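PDB 2ZK9: protein-glutaminase from Chryseobacterium proteolyticum, which catalyses the deamidation of glutamine side chains in proteins, converting them to glutamate with release of ammonia. Local coordinates for residues Ser13-Ile18 with Ser109-Asp114; Cys32-Tyr37 with Tyr43-Lys48; Leu69-Ser72 with Cys77-Trp80; Ala116-Cys121 with Ser132-Thr137; Asn140-Ser145 with Leu151-Leu156. All blocks are in the same frame, centred on the assembly; numbering follows the deposited sequence.

Contact 1: residues Ser13-Ile18 with Ser109-Asp114; sequences SLFNQI and SGPVTD
Phe-15 leaves helix 8-19 and lays one face of its ring on the backbone of Gly-110, an instructive case of an aromatic residue packing on peptide groups more than on side chains. Gly-110 CA is 3.6 Å from the centroid of the Phe-15 ring and 17° off the ring normal, a CH-pi contact over the face, shifted somewhat toward the rim. The far end of the ring meets the preceding peptide, with Phe-15 CZ 3.3 Å from Gly-110 N. Beside it, Phe-15 CE1 comes within 3.6 Å of Ser-109 C. Nearer the root of the ring, Pro-111 CD approaches Phe-15 CD2 obliquely, to 3.8 Å, and the CH-pi contact of the proline is off-centre.

The first torsion explains the reach: with CG of Phe-15 anti to N (chi1 -179°), the ring projects from the helix straight to the loop. Its second torsion, -93°, then presents a face to the glycine. A CB on Gly-110 would point away from the helix and collide with Pro-111 CD, so the bare position suits the proline that follows it.

Ile-102 of strand 97-102 also packs against Phe-15, while Pro-111 touches Arg-100 of the same strand. One turn further along helix 8-19, Ile-18 packs on helix 42-55, and at the other end of the loop Thr-113 N-caps helix 114-120.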
# COMPACT_ATOMS: atom_id res chain seq x y z
N SER A 13 -11.56 5.74 -10.86
CA SER A 13 -11.85 4.40 -11.33
C SER A 13 -10.84 3.41 -10.78
O SER A 13 -11.17 2.29 -10.34
CB SER A 13 -11.87 4.38 -12.88
OG SER A 13 -12.02 3.03 -13.26
N LEU A 14 -9.56 3.76 -10.89
CA LEU A 14 -8.51 2.87 -10.41
C LEU A 14 -8.63 2.68 -8.88
O LEU A 14 -8.47 1.55 -8.38
CB LEU A 14 -7.15 3.40 -10.80
CG LEU A 14 -6.81 3.42 -12.26
CD1 LEU A 14 -5.59 4.30 -12.49
CD2 LEU A 14 -6.55 1.98 -12.72
N PHE A 15 -8.91 3.74 -8.13
CA PHE A 15 -9.14 3.60 -6.69
C PHE A 15 -10.27 2.60 -6.43
O PHE A 15 -10.14 1.71 -5.57
CB PHE A 15 -9.44 4.97 -6.07
CG PHE A 15 -9.64 4.82 -4.58
CD1 PHE A 15 -10.90 4.64 -4.02
CD2 PHE A 15 -8.56 4.85 -3.76
CE1 PHE A 15 -11.02 4.45 -2.66
CE2 PHE A 15 -8.68 4.64 -2.40
CZ PHE A 15 -9.90 4.41 -1.87
N ASN A 16 -11.39 2.76 -7.14
CA ASN A 16 -12.49 1.84 -6.94
C ASN A 16 -12.13 0.41 -7.28
O ASN A 16 -12.54 -0.55 -6.59
CB ASN A 16 -13.71 2.35 -7.77
CG ASN A 16 -14.31 3.60 -7.20
OD1 ASN A 16 -14.19 3.96 -6.03
ND2 ASN A 16 -14.98 4.30 -8.15
N GLN A 17 -11.38 0.22 -8.36
CA GLN A 17 -10.93 -1.12 -8.74
C GLN A 17 -10.11 -1.75 -7.62
O GLN A 17 -10.27 -2.94 -7.32
CB GLN A 17 -10.12 -1.11 -10.03
CG GLN A 17 -10.95 -0.65 -11.24
CD GLN A 17 -10.04 -0.61 -12.41
OE1 GLN A 17 -9.36 -1.62 -12.63
NE2 GLN A 17 -9.98 0.52 -13.11
N ILE A 18 -9.24 -0.97 -7.03
CA ILE A 18 -8.42 -1.46 -5.89
C ILE A 18 -9.30 -1.78 -4.72
O ILE A 18 -9.18 -2.85 -4.12
CB ILE A 18 -7.34 -0.40 -5.57
CG1 ILE A 18 -6.25 -0.39 -6.66
CG2 ILE A 18 -6.75 -0.70 -4.21
CD1 ILE A 18 -5.35 0.80 -6.61
N SER A 109 -11.42 5.87 1.75
CA SER A 109 -12.37 6.62 0.94
C SER A 109 -11.82 7.16 -0.35
O SER A 109 -12.61 7.50 -1.22
CB SER A 109 -13.05 7.75 1.73
OG SER A 109 -13.89 7.20 2.74
N GLY A 110 -10.51 7.33 -0.48
CA GLY A 110 -9.97 7.87 -1.72
C GLY A 110 -8.49 8.08 -1.60
O GLY A 110 -7.89 7.92 -0.54
N PRO A 111 -7.91 8.51 -2.72
CA PRO A 111 -6.50 8.90 -2.72
C PRO A 111 -6.27 10.10 -1.80
O PRO A 111 -7.15 10.95 -1.64
CB PRO A 111 -6.25 9.30 -4.19
CG PRO A 111 -7.35 8.60 -4.95
CD PRO A 111 -8.56 8.67 -4.04
N VAL A 112 -5.06 10.21 -1.25
CA VAL A 112 -4.67 11.27 -0.35
C VAL A 112 -3.28 11.79 -0.69
O VAL A 112 -2.51 11.14 -1.39
CB VAL A 112 -4.75 10.85 1.12
CG1 VAL A 112 -6.18 10.43 1.49
CG2 VAL A 112 -3.77 9.72 1.40
N THR A 113 -2.93 12.98 -0.17
CA THR A 113 -1.56 13.45 -0.38
C THR A 113 -0.58 12.57 0.36
O THR A 113 -0.91 11.96 1.40
CB THR A 113 -1.38 14.91 0.07
OG1 THR A 113 -1.61 14.96 1.48
CG2 THR A 113 -2.31 15.83 -0.70
N ASP A 114 0.66 12.56 -0.11
CA ASP A 114 1.68 11.82 0.61
C ASP A 114 1.95 12.42 2.00
O ASP A 114 2.27 11.69 2.93
CB ASP A 114 2.95 11.67 -0.19
CG ASP A 114 3.71 12.89 -0.52
OD1 ASP A 114 4.92 12.76 -0.84
OD2 ASP A 114 3.16 14.02 -0.45

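Contact 2: residues Cys32-Tyr37 with Tyr43-Lys48; sequences CITFRY and YARAHK
One water joins Thr-34, Tyr-37 and Arg-45, showing how a solvent molecule can tie a turn to a helix without any direct hydrogen bond between them. It accepts from Arg-45 NH1 at 2.9 Å, and its oxygen lies 2.7 Å from both Thr-34 OG1 and Tyr-37 O, to which it is also hydrogen-bonded. The type I turn from Thr-34 to Tyr-37 brings those two oxygens to the same water.

Arg-45 gets there by folding. Its extended start (chi2 -164°) brings CD to the turn, 3.5 Å from Thr-34 O, and the bend at chi3 (-56°) then turns NE and the guanidinium toward the water. Phe-35 CD1 stands 3.8 Å from Arg-45 CD and faces the edge of the guanidinium, whose plane is turned 70° from that of the ring. Lower on the chain, Ile-33 CG2 packs on Arg-45 CB at 3.8 Å while also covering one face of the Phe-35 ring. The other branch, Ile-33 CG1, rests 3.7 Å from Lys-48 CG; the amine beyond leads off to Gln-51 and Asn-160.

With a leucine in place of Arg-45, the water would probably lose its NH1 donor and the turn its water-borne polar link to the helix.

The side chain of Arg-45 comes within about 5 Å of a bound sodium ion and touches His-83 of strand 82-91. Helix 42-55, which probably corresponds to the central helix of papain-like folds, packs beside both the turn and helix 157-165, whose Leu-163 touches Thr-34 and Lys-48.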
# COMPACT_ATOMS: atom_id res chain seq x y z
N CYS A 32 -7.60 -11.78 -2.23
CA CYS A 32 -8.06 -10.44 -1.89
C CYS A 32 -6.91 -9.69 -1.21
O CYS A 32 -5.99 -10.26 -0.65
CB CYS A 32 -9.32 -10.53 -1.03
SG CYS A 32 -9.16 -11.41 0.50
N ILE A 33 -6.98 -8.34 -1.28
CA ILE A 33 -5.96 -7.50 -0.69
C ILE A 33 -6.33 -7.24 0.78
O ILE A 33 -7.42 -6.75 1.08
CB ILE A 33 -5.76 -6.20 -1.45
CG1 ILE A 33 -5.56 -6.42 -2.93
CG2 ILE A 33 -4.61 -5.45 -0.83
CD1 ILE A 33 -5.46 -5.16 -3.77
N THR A 34 -5.41 -7.57 1.67
CA THR A 34 -5.63 -7.69 3.10
C THR A 34 -5.54 -6.34 3.83
O THR A 34 -4.90 -6.21 4.87
CB THR A 34 -4.61 -8.71 3.63
OG1 THR A 34 -3.31 -8.32 3.21
CG2 THR A 34 -4.91 -10.12 3.12
N PHE A 35 -6.22 -5.34 3.27
CA PHE A 35 -6.18 -3.99 3.83
C PHE A 35 -6.66 -3.96 5.30
O PHE A 35 -6.16 -3.17 6.09
CB PHE A 35 -7.04 -3.04 3.04
CG PHE A 35 -6.58 -2.80 1.62
CD1 PHE A 35 -5.31 -2.29 1.34
CD2 PHE A 35 -7.43 -3.04 0.57
CE1 PHE A 35 -4.93 -2.02 0.04
CE2 PHE A 35 -7.05 -2.75 -0.73
CZ PHE A 35 -5.80 -2.27 -0.99
N ARG A 36 -7.61 -4.83 5.63
CA ARG A 36 -8.14 -4.88 7.00
C ARG A 36 -7.18 -5.46 8.01
O ARG A 36 -7.54 -5.45 9.20
CB ARG A 36 -9.43 -5.71 6.99
CG ARG A 36 -9.26 -7.17 6.60
CD ARG A 36 -10.54 -7.91 6.53
NE ARG A 36 -10.33 -9.31 6.21
CZ ARG A 36 -11.25 -10.23 6.13
NH1 ARG A 36 -12.52 -9.88 6.33
NH2 ARG A 36 -10.93 -11.46 5.81
N TYR A 37 -6.04 -5.97 7.59
CA TYR A 37 -5.02 -6.53 8.46
C TYR A 37 -3.75 -5.73 8.33
O TYR A 37 -2.85 -6.06 7.58
CB TYR A 37 -4.76 -8.00 8.09
CG TYR A 37 -3.79 -8.69 9.03
CD1 TYR A 37 -4.04 -8.78 10.37
CD2 TYR A 37 -2.62 -9.27 8.53
CE1 TYR A 37 -3.13 -9.44 11.22
CE2 TYR A 37 -1.75 -9.90 9.37
CZ TYR A 37 -1.97 -10.00 10.71
OH TYR A 37 -1.07 -10.68 11.50
N TYR A 43 4.01 -4.47 1.92
CA TYR A 43 4.76 -4.63 0.67
C TYR A 43 3.93 -5.38 -0.33
O TYR A 43 3.92 -5.06 -1.53
CB TYR A 43 6.12 -5.27 1.00
CG TYR A 43 6.02 -6.51 1.83
CD1 TYR A 43 6.04 -6.53 3.21
CD2 TYR A 43 5.84 -7.74 1.20
CE1 TYR A 43 5.93 -7.70 3.95
CE2 TYR A 43 5.75 -8.90 1.89
CZ TYR A 43 5.79 -8.89 3.28
OH TYR A 43 5.67 -10.09 3.95
N ALA A 44 3.26 -6.45 0.11
CA ALA A 44 2.42 -7.27 -0.78
C ALA A 44 1.19 -6.50 -1.19
O ALA A 44 0.77 -6.52 -2.35
CB ALA A 44 2.09 -8.57 -0.08
N ARG A 45 0.55 -5.79 -0.24
CA ARG A 45 -0.62 -5.00 -0.62
C ARG A 45 -0.27 -3.98 -1.69
O ARG A 45 -1.01 -3.77 -2.64
CB ARG A 45 -1.26 -4.34 0.59
CG ARG A 45 -1.72 -5.28 1.69
CD ARG A 45 -2.66 -4.66 2.66
NE ARG A 45 -2.18 -3.43 3.34
CZ ARG A 45 -1.40 -3.42 4.39
NH1 ARG A 45 -0.96 -4.51 4.98
NH2 ARG A 45 -1.00 -2.25 4.91
N ALA A 46 0.88 -3.31 -1.53
CA ALA A 46 1.28 -2.27 -2.48
C ALA A 46 1.56 -2.85 -3.84
O ALA A 46 1.19 -2.29 -4.87
CB ALA A 46 2.47 -1.49 -1.94
N HIS A 47 2.24 -4.02 -3.89
CA HIS A 47 2.57 -4.60 -5.18
C HIS A 47 1.31 -5.12 -5.89
O HIS A 47 1.25 -5.09 -7.12
CB HIS A 47 3.61 -5.71 -4.98
CG HIS A 47 4.68 -5.70 -6.03
ND1 HIS A 47 5.32 -4.59 -6.35
CD2 HIS A 47 5.27 -6.69 -6.77
CE1 HIS A 47 6.29 -4.82 -7.22
NE2 HIS A 47 6.25 -6.11 -7.50
N LYS A 48 0.33 -5.57 -5.13
CA LYS A 48 -0.94 -6.01 -5.70
C LYS A 48 -1.74 -4.83 -6.23
O LYS A 48 -2.34 -4.90 -7.30
CB LYS A 48 -1.74 -6.81 -4.70
CG LYS A 48 -2.89 -7.60 -5.28
CD LYS A 48 -2.45 -8.78 -6.15
CE LYS A 48 -3.61 -9.64 -6.57
NZ LYS A 48 -3.23 -10.70 -7.50
O HOH W 1 -1.97 -7.24 5.28

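Contact 3: residues Leu69-Ser72 with Cys77-Trp80; sequences LKAS and CVAW
Ala-71 CB sits 3.7 Å from Trp-80 CZ3, at the centre of an apolar patch completed by Val-78 and Leu-69. Val-78 CG2 covers one face of the indole, offset toward its rim, and lies 4.0 Å from Ala-71 CB. Leu-69 CB comes instead to the edge of the indole, near its plane, and meets Trp-80 CB at 3.9 Å. A second torsion of -35° brings the six-membered ring of Trp-80 obliquely up to the alanine methyl. Beyond the patch the indole stacks on His-83, and its NE1 bonds to Pro-38 O.

The framework is a two-stranded antiparallel beta hairpin, in which Leu-69 with Trp-80 and Ala-71 with Val-78 are the hydrogen-bonded pairs. Trp-80 N donates almost straight (171°) to Leu-69 O at 3.0 Å, yet arrives well above the carbonyl plane, 47° out of it. Val-78 N reaches Ala-71 O at 2.9 Å.

On the reverse face, Lys-70 CD packs 4.0 Å from Ala-79 CB. The lysine then bends, and its amine is held by Ser-128 O and Cys-126 O, close to where Cys-77 forms its disulfide with Cys-126.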
# COMPACT_ATOMS: atom_id res chain seq x y z
N LEU A 69 6.97 4.14 13.66
CA LEU A 69 5.66 4.38 13.04
C LEU A 69 4.56 3.73 13.87
O LEU A 69 4.73 2.69 14.47
CB LEU A 69 5.63 3.84 11.62
CG LEU A 69 6.75 4.31 10.71
CD1 LEU A 69 6.52 3.74 9.31
CD2 LEU A 69 6.87 5.83 10.66
N LYS A 70 3.40 4.39 13.86
CA LYS A 70 2.21 3.98 14.59
C LYS A 70 0.99 4.33 13.75
O LYS A 70 0.91 5.44 13.25
CB LYS A 70 2.12 4.76 15.92
CG LYS A 70 3.23 4.64 16.89
CD LYS A 70 3.37 3.32 17.50
CE LYS A 70 4.46 3.23 18.61
NZ LYS A 70 4.14 4.19 19.74
N ALA A 71 0.03 3.39 13.65
CA ALA A 71 -1.18 3.64 12.89
C ALA A 71 -2.36 3.02 13.60
O ALA A 71 -2.24 2.00 14.28
CB ALA A 71 -1.05 3.09 11.49
N SER A 72 -3.51 3.61 13.41
CA SER A 72 -4.77 3.11 13.98
C SER A 72 -5.79 2.75 12.90
O SER A 72 -5.87 3.42 11.90
CB SER A 72 -5.35 4.20 14.82
OG SER A 72 -6.60 3.71 15.41
N CYS A 77 -4.39 -0.32 17.35
CA CYS A 77 -3.12 0.23 16.93
C CYS A 77 -2.18 -0.83 16.46
O CYS A 77 -2.12 -1.94 17.03
CB CYS A 77 -2.45 0.96 18.10
SG CYS A 77 -3.29 2.38 18.72
N VAL A 78 -1.36 -0.44 15.47
CA VAL A 78 -0.20 -1.23 15.08
C VAL A 78 1.03 -0.34 15.12
O VAL A 78 0.98 0.90 15.00
CB VAL A 78 -0.36 -1.83 13.67
CG1 VAL A 78 -1.47 -2.88 13.69
CG2 VAL A 78 -0.56 -0.72 12.64
N ALA A 79 2.17 -0.97 15.30
CA ALA A 79 3.48 -0.33 15.28
C ALA A 79 4.27 -0.95 14.14
O ALA A 79 4.27 -2.17 13.95
CB ALA A 79 4.19 -0.51 16.59
N TRP A 80 4.99 -0.08 13.44
CA TRP A 80 5.78 -0.46 12.28
C TRP A 80 7.15 0.20 12.31
O TRP A 80 7.28 1.29 12.83
CB TRP A 80 5.05 0.03 11.06
CG TRP A 80 3.75 -0.54 10.67
CD1 TRP A 80 3.27 -1.83 10.78
CD2 TRP A 80 2.74 0.25 10.03
NE1 TRP A 80 2.02 -1.86 10.23
CE2 TRP A 80 1.68 -0.61 9.75
CE3 TRP A 80 2.63 1.59 9.62
CZ2 TRP A 80 0.54 -0.17 9.11
CZ3 TRP A 80 1.49 2.01 8.97
CH2 TRP A 80 0.49 1.12 8.71

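Contact 4: residues Ala116-Cys121 with Ser132-Thr137; sequences AWRNAC and SSYANT
Arg-118 and Tyr-134 form a stacked cation-pi pair that joins helix 114-120 to strand 130-138, a member of the enzyme's five-stranded mixed sheet. It illustrates how two long side chains can bridge a wide gap, since the nearest alpha carbons, those of the same two residues, are 8.7 Å apart.

The stacking is nearly ideal in geometry. Guanidinium and phenol planes differ by 3°, and Arg-118 CZ lies 3.6 Å from the centroid of the Tyr-134 ring, 12° off its normal. Neither group is turned edge-on: Arg-118 NH1 lies 3.5 Å from Tyr-134 CE2, and Arg-118 NE lies 3.6 Å from Tyr-134 CD1. Tyr-134 is modelled in two conformers, and this stack belongs to one of them.

A CH-pi contact continues the overlap toward the root of the ring, where Arg-118 CD is 3.7 Å from Tyr-134 CG. Beyond CD, the bend at chi3 (-58°) turns the rest of the chain along the ring, and the guanidinium comes to lie flat on the phenol.

Polar bonds hold the guanidinium from other directions. NH1 makes a salt bridge with Asp-114, at the start of the same helix, and a hydrogen bond with Gln-63 of the adjoining strand 61-66; this pairing is likely to fix the rotation of the guanidinium and to share out its charge. Gln-63 also bonds to Asn-136, two residues beyond the tyrosine. Further back on the strand, Ser-132 and Ser-133 both face Tyr-66 in a classic beta bulge.

At the outer end of the stack, Tyr-134 OH lies 3.8 Å from Arg-118 NH2.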
# COMPACT_ATOMS: atom_id res chain seq x y z
N ALA A 116 -0.38 13.75 4.00
CA ALA A 116 -1.42 13.21 4.88
C ALA A 116 -1.16 11.76 5.22
O ALA A 116 -1.36 11.29 6.35
CB ALA A 116 -2.77 13.37 4.21
N TRP A 117 -0.70 11.01 4.23
CA TRP A 117 -0.40 9.60 4.41
C TRP A 117 0.71 9.37 5.45
O TRP A 117 0.56 8.55 6.35
CB TRP A 117 -0.06 8.98 3.07
CG TRP A 117 0.28 7.53 3.13
CD1 TRP A 117 -0.55 6.47 3.34
CD2 TRP A 117 1.58 7.00 2.93
NE1 TRP A 117 0.16 5.30 3.29
CE2 TRP A 117 1.48 5.57 3.04
CE3 TRP A 117 2.84 7.53 2.67
CZ2 TRP A 117 2.56 4.74 2.89
CZ3 TRP A 117 3.92 6.71 2.53
CH2 TRP A 117 3.80 5.32 2.64
N ARG A 118 1.82 10.07 5.26
CA ARG A 118 2.91 9.88 6.23
C ARG A 118 2.47 10.26 7.63
O ARG A 118 2.84 9.63 8.62
CB ARG A 118 4.14 10.66 5.83
CG ARG A 118 4.81 10.09 4.56
CD ARG A 118 6.24 10.63 4.37
NE ARG A 118 6.30 12.08 4.28
CZ ARG A 118 6.09 12.76 3.17
NH1 ARG A 118 5.80 12.17 2.02
NH2 ARG A 118 6.18 14.11 3.21
N ASN A 119 1.64 11.33 7.74
CA ASN A 119 1.15 11.70 9.08
C ASN A 119 0.28 10.60 9.70
O ASN A 119 0.36 10.43 10.93
CB ASN A 119 0.43 13.04 8.96
CG ASN A 119 -0.02 13.53 10.31
OD1 ASN A 119 -1.24 13.53 10.55
ND2 ASN A 119 0.87 13.91 11.18
N ALA A 120 -0.48 9.84 8.91
CA ALA A 120 -1.24 8.72 9.43
C ALA A 120 -0.37 7.58 9.87
O ALA A 120 -0.85 6.68 10.58
CB ALA A 120 -2.26 8.25 8.41
N CYS A 121 0.90 7.56 9.45
CA CYS A 121 1.87 6.57 9.90
C CYS A 121 2.58 6.95 11.19
O CYS A 121 3.41 6.18 11.67
CB CYS A 121 2.91 6.34 8.79
SG CYS A 121 2.24 5.64 7.27
N SER A 132 11.64 8.88 10.44
CA SER A 132 13.08 9.05 10.34
C SER A 132 13.48 9.40 8.91
O SER A 132 14.40 10.20 8.68
CB SER A 132 13.88 7.84 10.77
OG SER A 132 13.47 6.67 10.10
N SER A 133 12.82 8.85 7.88
CA SER A 133 13.09 9.19 6.50
C SER A 133 11.91 8.68 5.64
O SER A 133 11.09 7.90 6.09
CB SER A 133 14.38 8.56 5.96
OG SER A 133 14.28 7.16 5.88
N TYR A 134 11.90 9.11 4.39
CA TYR A 134 10.99 8.54 3.39
C TYR A 134 11.66 8.60 2.04
O TYR A 134 12.58 9.41 1.83
CB TYR A 134 9.61 9.18 3.36
CG TYR A 134 9.51 10.51 2.70
CD1 TYR A 134 9.80 11.65 3.46
CD2 TYR A 134 9.14 10.70 1.38
CE1 TYR A 134 9.72 12.89 2.90
CE2 TYR A 134 9.06 11.96 0.80
CZ TYR A 134 9.36 13.07 1.59
OH TYR A 134 9.30 14.33 1.10
N ALA A 135 11.24 7.77 1.12
CA ALA A 135 11.86 7.73 -0.22
C ALA A 135 10.81 7.24 -1.22
O ALA A 135 10.06 6.31 -0.94
CB ALA A 135 13.03 6.78 -0.20
N ASN A 136 10.85 7.82 -2.39
CA ASN A 136 10.07 7.33 -3.51
C ASN A 136 10.92 6.43 -4.36
O ASN A 136 12.11 6.68 -4.53
CB ASN A 136 9.58 8.47 -4.41
CG ASN A 136 8.60 9.37 -3.65
OD1 ASN A 136 7.93 8.96 -2.72
ND2 ASN A 136 8.49 10.57 -4.12
N THR A 137 10.33 5.38 -4.92
CA THR A 137 10.99 4.49 -5.84
C THR A 137 10.10 4.25 -7.04
O THR A 137 8.90 4.46 -7.00
CB THR A 137 11.33 3.12 -5.23
OG1 THR A 137 10.12 2.38 -5.00
CG2 THR A 137 12.04 3.24 -3.89

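Contact 5: residues Asn140-Ser145 with Leu151-Leu156; sequences NVYYRS and LYDNNL
This is a short antiparallel hairpin contact, strand 141-144 against strand 150-152, in which Tyr-142 and Tyr-143 share Leu-151 as their backbone partner. Leu-151 O accepts two bonds: Tyr-142 N lies in the carbonyl plane at 2.9 Å, whereas Tyr-143 N comes from 40° above the plane at a longer 3.3 Å. Leu-151 N returns a bond to Tyr-143 O at 2.9 Å.

Two residues facing one make a classic beta bulge, and here the chain turns a corner at Tyr-142. The ring of Tyr-142, with CG anti to N (chi1 -168°), runs alongside Asp-153 and points the same way. Asp-153 CB sits centrally over its face, 3.6 Å from the centroid of the Tyr-142 ring. Beyond, the tyrosine hydroxyl bonds to Asn-158 OD1 and the carboxylate to Thr-159 OG1 and Asn-158 N, at the start of helix 157-165. With an alanine at Tyr-142, Asp-153 CB would probably face a gap and Asn-158 OD1 would be left without its hydroxyl partner.

At the other end of the contact, Asn-140 O meets the edge of the Tyr-152 ring, 3.2 Å from Tyr-152 CD1. Waters extend the link from Asn-140: one molecule joins Asn-140 O, Asp-153 N and Asn-154 OD1, and another connects Asn-140 ND2, at 2.8 Å, with Tyr-152 OH.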
# COMPACT_ATOMS: atom_id res chain seq x y z
N ASN A 140 8.16 -0.82 -9.46
CA ASN A 140 8.58 -2.23 -9.51
C ASN A 140 9.38 -2.64 -8.28
O ASN A 140 9.56 -3.84 -8.07
CB ASN A 140 9.27 -2.59 -10.81
CG ASN A 140 10.63 -2.08 -11.02
OD1 ASN A 140 11.35 -2.75 -11.85
ND2 ASN A 140 11.02 -1.05 -10.42
N VAL A 141 9.85 -1.71 -7.47
CA VAL A 141 10.54 -2.07 -6.26
C VAL A 141 9.55 -2.64 -5.26
O VAL A 141 8.57 -2.00 -4.88
CB VAL A 141 11.28 -0.84 -5.66
CG1 VAL A 141 11.87 -1.19 -4.33
CG2 VAL A 141 12.34 -0.35 -6.65
N TYR A 142 9.82 -3.84 -4.79
CA TYR A 142 8.96 -4.50 -3.80
C TYR A 142 9.27 -4.04 -2.40
O TYR A 142 8.36 -3.78 -1.59
CB TYR A 142 9.18 -5.98 -3.91
CG TYR A 142 8.21 -6.92 -3.18
CD1 TYR A 142 8.69 -7.94 -2.42
CD2 TYR A 142 6.83 -6.80 -3.33
CE1 TYR A 142 7.83 -8.84 -1.78
CE2 TYR A 142 5.98 -7.69 -2.76
CZ TYR A 142 6.48 -8.71 -1.99
OH TYR A 142 5.57 -9.60 -1.44
N TYR A 143 10.55 -3.92 -2.07
CA TYR A 143 11.00 -3.42 -0.77
C TYR A 143 12.31 -2.63 -1.00
O TYR A 143 13.16 -3.05 -1.77
CB TYR A 143 11.22 -4.51 0.25
CG TYR A 143 11.80 -4.03 1.55
CD1 TYR A 143 11.05 -3.21 2.42
CD2 TYR A 143 13.13 -4.25 1.88
CE1 TYR A 143 11.58 -2.71 3.59
CE2 TYR A 143 13.67 -3.78 3.05
CZ TYR A 143 12.89 -3.01 3.90
OH TYR A 143 13.49 -2.55 5.06
N ARG A 144 12.43 -1.54 -0.26
CA ARG A 144 13.58 -0.66 -0.21
C ARG A 144 14.06 -0.56 1.22
O ARG A 144 13.29 -0.10 2.07
CB ARG A 144 13.26 0.75 -0.70
CG ARG A 144 14.41 1.73 -0.49
CD ARG A 144 14.06 3.13 -0.93
NE ARG A 144 15.18 4.07 -0.82
CZ ARG A 144 15.57 4.65 0.31
NH1 ARG A 144 14.97 4.41 1.44
NH2 ARG A 144 16.59 5.49 0.30
N SER A 145 15.29 -0.99 1.48
CA SER A 145 15.81 -0.84 2.84
C SER A 145 16.14 0.62 3.13
O SER A 145 16.31 1.40 2.22
CB SER A 145 17.08 -1.71 2.96
OG SER A 145 18.12 -1.07 2.29
N LEU A 151 14.68 -4.98 -3.35
CA LEU A 151 14.27 -6.34 -3.65
C LEU A 151 13.05 -6.21 -4.57
O LEU A 151 12.35 -5.20 -4.48
CB LEU A 151 13.80 -7.09 -2.42
CG LEU A 151 14.69 -7.30 -1.22
CD1 LEU A 151 13.86 -7.86 -0.10
CD2 LEU A 151 15.75 -8.27 -1.70
N TYR A 152 12.79 -7.20 -5.38
CA TYR A 152 11.78 -7.24 -6.42
C TYR A 152 10.89 -8.48 -6.30
O TYR A 152 11.30 -9.47 -5.71
CB TYR A 152 12.51 -7.24 -7.77
CG TYR A 152 13.28 -5.96 -8.00
CD1 TYR A 152 12.59 -4.83 -8.47
CD2 TYR A 152 14.61 -5.84 -7.72
CE1 TYR A 152 13.22 -3.64 -8.68
CE2 TYR A 152 15.28 -4.62 -7.93
CZ TYR A 152 14.54 -3.57 -8.39
OH TYR A 152 15.16 -2.34 -8.61
N ASP A 153 9.72 -8.38 -6.89
CA ASP A 153 8.77 -9.49 -6.94
C ASP A 153 8.03 -9.44 -8.28
O ASP A 153 6.84 -9.19 -8.38
CB ASP A 153 7.77 -9.46 -5.79
CG ASP A 153 6.84 -10.63 -5.69
OD1 ASP A 153 7.27 -11.77 -6.02
OD2 ASP A 153 5.67 -10.43 -5.24
N ASN A 154 8.79 -9.58 -9.39
CA ASN A 154 8.30 -9.21 -10.68
C ASN A 154 7.11 -10.05 -11.13
O ASN A 154 6.25 -9.55 -11.88
CB ASN A 154 9.37 -9.34 -11.70
CG ASN A 154 10.37 -8.24 -11.68
OD1 ASN A 154 10.26 -7.26 -10.97
ND2 ASN A 154 11.36 -8.43 -12.50
N ASN A 155 7.04 -11.31 -10.69
CA ASN A 155 5.97 -12.20 -11.08
C ASN A 155 4.88 -12.32 -10.04
O ASN A 155 3.97 -13.12 -10.19
CB ASN A 155 6.57 -13.59 -11.44
CG ASN A 155 7.46 -13.49 -12.68
OD1 ASN A 155 8.60 -13.93 -12.61
ND2 ASN A 155 6.99 -12.89 -13.70
N LEU A 156 4.98 -11.50 -8.98
CA LEU A 156 4.03 -11.42 -7.89
C LEU A 156 3.86 -12.73 -7.16
O LEU A 156 2.88 -12.94 -6.43
CB LEU A 156 2.61 -10.86 -8.22
CG LEU A 156 2.50 -9.32 -8.09
CD1 LEU A 156 3.27 -8.67 -9.22
CD2 LEU A 156 1.04 -8.89 -8.00
O HOH W 2 8.86 -6.37 -8.75
O HOH W 3 13.73 -0.53 -10.00
O HOH W 4 9.61 -5.19 -12.77

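Burial and chemistry change together across the five contacts. Contact 2 is the buried one, and its helix 42-55 serves two others: Met-49 and Ile-52 receive Ile-18 of the helix in contact 1, while His-47 meets Tyr-142 of contact 5 edge-to-face. Contact 4 lies at the surface and rests on a charged stack, whereas contact 1, partly buried, relies on a ring against a loop backbone. Contacts 3 and 5 are both hairpins, one regular and the other bulged and bridged by water. Contacts 3 and 4 are neighbours, joined by a probable hydrogen bond from Lys-70 N to Cys-121 O, and Arg-144 of contact 5 packs on the strand of contact 4.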